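Local coordinates for putative reductase (Peptoclostridium difficile, PDB 5J6C), which binds FMN and probably uses it to reduce nitro compounds, perhaps including the antibiotic metronidazole, at residues 35-40 with 184-189; 100-105 with 174-179. All coordinates share one frame; numbering follows the deposited sequence.

Interaction 1: residues 35-40 with 184-189; sequences KRRSIR and KAYNDS. With FMN (flavin mononucleotide), chain C.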
loop_
_atom_site.group_PDB
_atom_site.type_symbol
_atom_site.label_atom_id
_atom_site.label_comp_id
_atom_site.label_asym_id
_atom_site.label_seq_id
_atom_site.Cartn_x
_atom_site.Cartn_y
_atom_site.Cartn_z
ATOM N N LYS A 35 9.163 -13.749 -5.894
ATOM C CA LYS A 35 10.251 -13.309 -6.756
ATOM C C LYS A 35 10.438 -11.793 -6.770
ATOM O O LYS A 35 11.380 -11.314 -7.408
ATOM C CB LYS A 35 10.025 -13.804 -8.192
ATOM C CG LYS A 35 10.228 -15.304 -8.371
ATOM C CD LYS A 35 10.235 -15.709 -9.857
ATOM C CE LYS A 35 8.836 -15.723 -10.477
ATOM N NZ LYS A 35 8.373 -14.389 -10.998
ATOM N N ARG A 36 9.562 -11.029 -6.103
ATOM C CA ARG A 36 9.691 -9.574 -6.017
ATOM C C ARG A 36 10.724 -9.216 -4.952
ATOM O O ARG A 36 10.495 -9.449 -3.759
ATOM C CB ARG A 36 8.349 -8.921 -5.686
ATOM C CG ARG A 36 8.435 -7.399 -5.676
ATOM C CD ARG A 36 7.624 -6.730 -4.549
ATOM N NE ARG A 36 7.949 -7.300 -3.244
ATOM C CZ ARG A 36 9.000 -6.959 -2.501
ATOM N NH1 ARG A 36 9.848 -6.017 -2.907
ATOM N NH2 ARG A 36 9.199 -7.578 -1.341
ATOM N N ARG A 37 11.853 -8.646 -5.380
ATOM C CA ARG A 37 12.922 -8.173 -4.503
ATOM C C ARG A 37 13.286 -6.748 -4.896
ATOM O O ARG A 37 13.279 -6.411 -6.081
ATOM C CB ARG A 37 14.176 -9.050 -4.591
ATOM C CG ARG A 37 13.951 -10.525 -4.281
ATOM C CD ARG A 37 13.530 -10.721 -2.824
ATOM N NE ARG A 37 14.241 -9.799 -1.941
ATOM C CZ ARG A 37 15.480 -9.992 -1.497
ATOM N NH1 ARG A 37 16.152 -11.084 -1.842
ATOM N NH2 ARG A 37 16.050 -9.089 -0.705
ATOM N N SER A 38 13.608 -5.915 -3.908
ATOM C CA SER A 38 13.985 -4.535 -4.202
ATOM C C SER A 38 15.320 -4.487 -4.940
ATOM O O SER A 38 16.285 -5.157 -4.571
ATOM C CB SER A 38 14.067 -3.700 -2.919
ATOM O OG SER A 38 12.792 -3.563 -2.318
ATOM N N ILE A 39 15.377 -3.667 -5.980
ATOM C CA ILE A 39 16.545 -3.587 -6.846
ATOM C C ILE A 39 17.094 -2.167 -6.783
ATOM O O ILE A 39 16.354 -1.196 -6.974
ATOM C CB ILE A 39 16.206 -3.998 -8.293
ATOM C CG1 ILE A 39 15.715 -5.450 -8.331
ATOM C CG2 ILE A 39 17.407 -3.765 -9.216
ATOM C CD1 ILE A 39 16.743 -6.463 -7.898
ATOM N N ARG A 40 18.390 -2.053 -6.508
ATOM C CA ARG A 40 19.056 -0.767 -6.388
ATOM C C ARG A 40 20.239 -0.639 -7.341
ATOM O O ARG A 40 20.979 0.348 -7.259
ATOM C CB ARG A 40 19.511 -0.545 -4.941
ATOM C CG ARG A 40 18.412 -0.807 -3.874
ATOM C CD ARG A 40 18.904 -0.549 -2.432
ATOM N NE ARG A 40 17.824 -0.712 -1.458
ATOM C CZ ARG A 40 17.340 -1.888 -1.065
ATOM N NH1 ARG A 40 17.846 -3.012 -1.560
ATOM N NH2 ARG A 40 16.358 -1.949 -0.175
ATOM N N LYS A 184 17.909 -13.309 -4.332
ATOM C CA LYS A 184 17.231 -14.562 -4.023
ATOM C C LYS A 184 15.737 -14.359 -3.792
ATOM O O LYS A 184 15.314 -13.425 -3.103
ATOM C CB LYS A 184 17.848 -15.194 -2.782
ATOM C CG LYS A 184 19.025 -16.094 -3.053
ATOM C CD LYS A 184 19.735 -16.505 -1.754
ATOM C CE LYS A 184 18.809 -17.229 -0.767
ATOM N NZ LYS A 184 17.993 -16.317 0.096
ATOM N N ALA A 185 14.940 -15.273 -4.338
ATOM C CA ALA A 185 13.505 -15.280 -4.108
ATOM C C ALA A 185 13.177 -15.717 -2.682
ATOM O O ALA A 185 13.929 -16.451 -2.034
ATOM C CB ALA A 185 12.810 -16.210 -5.102
ATOM N N TYR A 186 12.027 -15.258 -2.202
ATOM C CA TYR A 186 11.567 -15.613 -0.869
ATOM C C TYR A 186 11.135 -17.079 -0.803
ATOM O O TYR A 186 10.705 -17.676 -1.792
ATOM C CB TYR A 186 10.408 -14.707 -0.444
ATOM C CG TYR A 186 10.841 -13.320 0.031
ATOM C CD1 TYR A 186 11.547 -13.158 1.224
ATOM C CD2 TYR A 186 10.537 -12.183 -0.709
ATOM C CE1 TYR A 186 11.944 -11.896 1.658
ATOM C CE2 TYR A 186 10.928 -10.929 -0.293
ATOM C CZ TYR A 186 11.635 -10.790 0.891
ATOM O OH TYR A 186 12.021 -9.537 1.310
ATOM N N ASN A 187 11.244 -17.636 0.393
ATOM C CA ASN A 187 10.953 -19.017 0.733
ATOM C C ASN A 187 9.667 -19.096 1.542
ATOM O O ASN A 187 9.324 -18.152 2.256
ATOM C CB ASN A 187 12.084 -19.585 1.598
ATOM C CG ASN A 187 12.577 -20.876 1.101
ATOM O OD1 ASN A 187 12.843 -21.020 -0.087
ATOM N ND2 ASN A 187 12.683 -21.859 1.997
ATOM N N ASP A 188 8.988 -20.252 1.484
ATOM C CA ASP A 188 7.951 -20.531 2.475
ATOM C C ASP A 188 8.496 -20.335 3.880
ATOM O O ASP A 188 7.803 -19.816 4.761
ATOM C CB ASP A 188 7.417 -21.960 2.327
ATOM C CG ASP A 188 6.311 -22.075 1.295
ATOM O OD1 ASP A 188 5.805 -21.038 0.843
ATOM O OD2 ASP A 188 5.938 -23.210 0.939
ATOM N N SER A 189 9.749 -20.736 4.099
ATOM C CA SER A 189 10.357 -20.648 5.419
ATOM C C SER A 189 10.645 -19.211 5.824
ATOM O O SER A 189 10.823 -18.941 7.014
ATOM C CB SER A 189 11.647 -21.463 5.454
ATOM O OG SER A 189 12.645 -20.816 4.691
HETATM N N1 FMN C . 14.955 0.814 0.444
HETATM C C2 FMN C . 15.957 1.764 0.355
HETATM O O2 FMN C . 17.043 1.481 -0.129
HETATM N N3 FMN C . 15.757 3.052 0.802
HETATM C C4 FMN C . 14.550 3.408 1.369
HETATM O O4 FMN C . 14.349 4.549 1.781
HETATM C C4A FMN C . 13.549 2.459 1.483
HETATM N N5 FMN C . 12.352 2.838 2.042
HETATM C C5A FMN C . 11.334 1.927 2.127
HETATM C C6 FMN C . 10.133 2.325 2.700
HETATM C C7 FMN C . 9.099 1.430 2.793
HETATM C C7M FMN C . 7.801 1.862 3.399
HETATM C C8 FMN C . 9.262 0.144 2.330
HETATM C C8M FMN C . 8.126 -0.812 2.432
HETATM C C9 FMN C . 10.454 -0.266 1.762
HETATM C C9A FMN C . 11.505 0.635 1.663
HETATM N N10 FMN C . 12.716 0.252 1.103
HETATM C C10 FMN C . 13.746 1.164 1.010
HETATM C "C1'" FMN C . 12.906 -1.149 0.597
HETATM C "C2'" FMN C . 13.148 -2.136 1.748
HETATM O "O2'" FMN C . 14.496 -2.081 2.179
HETATM C "C3'" FMN C . 12.770 -3.554 1.308
HETATM O "O3'" FMN C . 11.465 -3.532 0.779
HETATM C "C4'" FMN C . 12.818 -4.555 2.465
HETATM O "O4'" FMN C . 14.139 -4.615 2.961
HETATM C "C5'" FMN C . 12.363 -5.941 2.002
HETATM O "O5'" FMN C . 13.280 -6.404 1.034
HETATM P P FMN C . 12.785 -6.730 -0.461
HETATM O O1P FMN C . 11.927 -5.586 -0.960
HETATM O O2P FMN C . 13.969 -6.902 -1.386
HETATM O O3P FMN C . 11.959 -7.989 -0.387
#
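Two loops without regular helix or strand meet where Lys35 and Ala185 bring their CA atoms within 4.6 Å, and no backbone-to-backbone hydrogen bond joins 35-40 to 184-189. Arg37 links them instead. Its NH1 gives a hydrogen bond of 2.8 Å to Lys184 O, on a carbonyl lone pair and nearly in the guanidinium plane (158° at the hydrogen). The chain of Arg37 bends at chi2 and chi3, which turns its NE and NH2 to the FMN phosphate. Arg37 NE bonds FMN O2P at 3.0 Å. The Arg37 chain runs roughly perpendicular to the Tyr186 side chain, with Arg37 CD 3.6 Å from Tyr186 CE2; any cation-pi attraction is weak. Arg36 meets the phosphate with its guanidinium edge, NH1 bonding FMN O1P at 2.9 Å. Ser38 adds two bonds, from its N to FMN O2P (2.7 Å) and from its OG to FMN O1P (2.6 Å). Farther along, Arg40 NE bonds the flavin carbonyl at FMN O2 (2.7 Å). Leu61 of the second subunit packs on Tyr186. The contact thus builds a phosphate site for FMN, where two arginines probably balance the phosphate charge. Lys184 O and the phosphate together hold the Arg37 guanidinium in place.

Interaction 2: residues 100-105 with 174-179; sequences APLAIV and ISIGYS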
loop_
_atom_site.group_PDB
_atom_site.type_symbol
_atom_site.label_atom_id
_atom_site.label_comp_id
_atom_site.label_asym_id
_atom_site.label_seq_id
_atom_site.Cartn_x
_atom_site.Cartn_y
_atom_site.Cartn_z
ATOM N N ALA A 100 19.656 5.153 -11.772
ATOM C CA ALA A 100 18.420 4.553 -12.245
ATOM C C ALA A 100 17.992 5.223 -13.541
ATOM O O ALA A 100 18.278 6.403 -13.753
ATOM C CB ALA A 100 17.311 4.704 -11.197
ATOM N N PRO A 101 17.311 4.489 -14.432
ATOM C CA PRO A 101 16.822 5.116 -15.666
ATOM C C PRO A 101 15.500 5.829 -15.491
ATOM O O PRO A 101 15.146 6.666 -16.335
ATOM C CB PRO A 101 16.667 3.926 -16.628
ATOM C CG PRO A 101 16.287 2.782 -15.693
ATOM C CD PRO A 101 17.039 3.037 -14.398
ATOM N N LEU A 102 14.755 5.519 -14.433
ATOM C CA LEU A 102 13.405 6.024 -14.294
ATOM C C LEU A 102 13.072 6.146 -12.813
ATOM O O LEU A 102 13.580 5.388 -11.984
ATOM C CB LEU A 102 12.412 5.098 -14.998
ATOM C CG LEU A 102 10.924 5.413 -14.876
ATOM C CD1 LEU A 102 10.654 6.795 -15.459
ATOM C CD2 LEU A 102 10.089 4.335 -15.578
ATOM N N ALA A 103 12.232 7.124 -12.492
ATOM C CA ALA A 103 11.694 7.260 -11.149
ATOM C C ALA A 103 10.282 7.802 -11.269
ATOM O O ALA A 103 9.958 8.531 -12.211
ATOM C CB ALA A 103 12.549 8.183 -10.270
ATOM N N ILE A 104 9.432 7.401 -10.329
ATOM C CA ILE A 104 8.110 7.990 -10.160
ATOM C C ILE A 104 8.026 8.508 -8.733
ATOM O O ILE A 104 8.102 7.722 -7.781
ATOM C CB ILE A 104 6.977 6.991 -10.435
ATOM C CG1 ILE A 104 7.090 6.408 -11.845
ATOM C CG2 ILE A 104 5.625 7.677 -10.236
ATOM C CD1 ILE A 104 6.040 5.387 -12.120
ATOM N N VAL A 105 7.883 9.819 -8.592
ATOM C CA VAL A 105 7.671 10.458 -7.297
ATOM C C VAL A 105 6.172 10.474 -7.034
ATOM O O VAL A 105 5.404 10.985 -7.859
ATOM C CB VAL A 105 8.257 11.878 -7.285
ATOM C CG1 VAL A 105 8.079 12.536 -5.910
ATOM C CG2 VAL A 105 9.718 11.828 -7.689
ATOM N N ILE A 174 9.753 6.002 -6.282
ATOM C CA ILE A 174 9.969 4.644 -6.778
ATOM C C ILE A 174 10.975 4.739 -7.917
ATOM O O ILE A 174 10.679 5.330 -8.961
ATOM C CB ILE A 174 8.675 3.968 -7.253
ATOM C CG1 ILE A 174 7.588 4.005 -6.177
ATOM C CG2 ILE A 174 8.963 2.518 -7.648
ATOM C CD1 ILE A 174 7.888 3.139 -4.974
ATOM N N SER A 175 12.163 4.168 -7.726
ATOM C CA SER A 175 13.132 4.040 -8.810
ATOM C C SER A 175 12.870 2.738 -9.549
ATOM O O SER A 175 12.580 1.717 -8.928
ATOM C CB SER A 175 14.567 4.052 -8.286
ATOM O OG SER A 175 14.848 2.853 -7.614
ATOM N N ILE A 176 12.955 2.789 -10.876
ATOM C CA ILE A 176 12.515 1.701 -11.747
ATOM C C ILE A 176 13.570 1.479 -12.829
ATOM O O ILE A 176 14.188 2.432 -13.305
ATOM C CB ILE A 176 11.139 2.022 -12.377
ATOM C CG1 ILE A 176 10.101 2.346 -11.284
ATOM C CG2 ILE A 176 10.656 0.886 -13.305
ATOM C CD1 ILE A 176 8.746 2.773 -11.831
ATOM N N GLY A 177 13.774 0.228 -13.218
ATOM C CA GLY A 177 14.686 -0.076 -14.304
ATOM C C GLY A 177 14.957 -1.561 -14.363
ATOM O O GLY A 177 14.469 -2.339 -13.536
ATOM N N TYR A 178 15.741 -1.942 -15.378
ATOM C CA TYR A 178 16.137 -3.335 -15.543
ATOM C C TYR A 178 17.233 -3.684 -14.549
ATOM O O TYR A 178 18.224 -2.955 -14.420
ATOM C CB TYR A 178 16.599 -3.599 -16.973
ATOM C CG TYR A 178 15.451 -3.589 -17.950
ATOM C CD1 TYR A 178 15.138 -2.442 -18.679
ATOM C CD2 TYR A 178 14.655 -4.714 -18.121
ATOM C CE1 TYR A 178 14.068 -2.429 -19.567
ATOM C CE2 TYR A 178 13.594 -4.712 -19.000
ATOM C CZ TYR A 178 13.301 -3.564 -19.722
ATOM O OH TYR A 178 12.238 -3.559 -20.605
ATOM N N SER A 179 17.048 -4.794 -13.846
ATOM C CA SER A 179 17.922 -5.133 -12.732
ATOM C C SER A 179 19.319 -5.506 -13.214
ATOM O O SER A 179 19.485 -6.210 -14.215
ATOM C CB SER A 179 17.330 -6.287 -11.929
ATOM O OG SER A 179 18.289 -6.784 -11.005
#
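Antiparallel strands 102-109 and 168-177, the two inner strands of the four-stranded sheet, pair here at the start of one and the end of the other. Leu102 with Ile176 and Ile104 with Ile174 are hydrogen-bonded pairs; Ala103 with Ser175 is the non-hydrogen-bonded pair between them. At Ile104 and Ile174 both bonds measure 2.8 Å, from Ile104 N to Ile174 O and from Ile174 N to Ile104 O. The second is almost straight, at 177°. The other pair is uneven. Ile176 N bonds Leu102 O at 2.9 Å, with the donor above the carbonyl plane, but the return bond from Leu102 N to Ile176 O is weak, at 3.3 Å and 121°. Pro101 comes in beside it, its CD 3.1 Å from Ile176 O and its CG 3.6 Å from Gly177 CA. Gly177 has no side chain, so the proline ring can lie against its backbone.

Leu102, Ile104, Ile174 and Ile176 share one face. Leu102 and Ile176 run alongside each other in the same direction, with Leu102 CD2 4.1 Å from Ile176 CB. The extended side chains of Ile104 and Ile176 meet through their CD1 atoms, 3.8 Å apart. Ala103 and Ser175 occupy the other face, where Ser175 OG and Tyr42 OH are hydrogen-bonded. Helix 116-133 covers the isoleucine face through Ile127. Strand 71-76 continues the sheet beyond 102-105, and strand 137-142 does so beyond 174-177.

Interaction 2 belongs to the buried core, and interaction 1 is a surface contact beside the second subunit. They join different elements: the 100-105 and 174-179 contact pairs two sheet strands, whereas 35-40 and 184-189 are loops. Backbone bonds and apolar packing hold the core contact. The surface contact is mainly polar, with arginine side chains reaching a carbonyl and a bound phosphate. Their centres are 18 Å apart, yet they touch at Ile39 CD1 and Ser179 OG, 3.5 Å from each other. Residues 184-189 also follow soon after strand 168-177 in the chain. Strand 137-142 borders both contacts, since Cys139 meets Ser38 and Arg40 as well as Ser175.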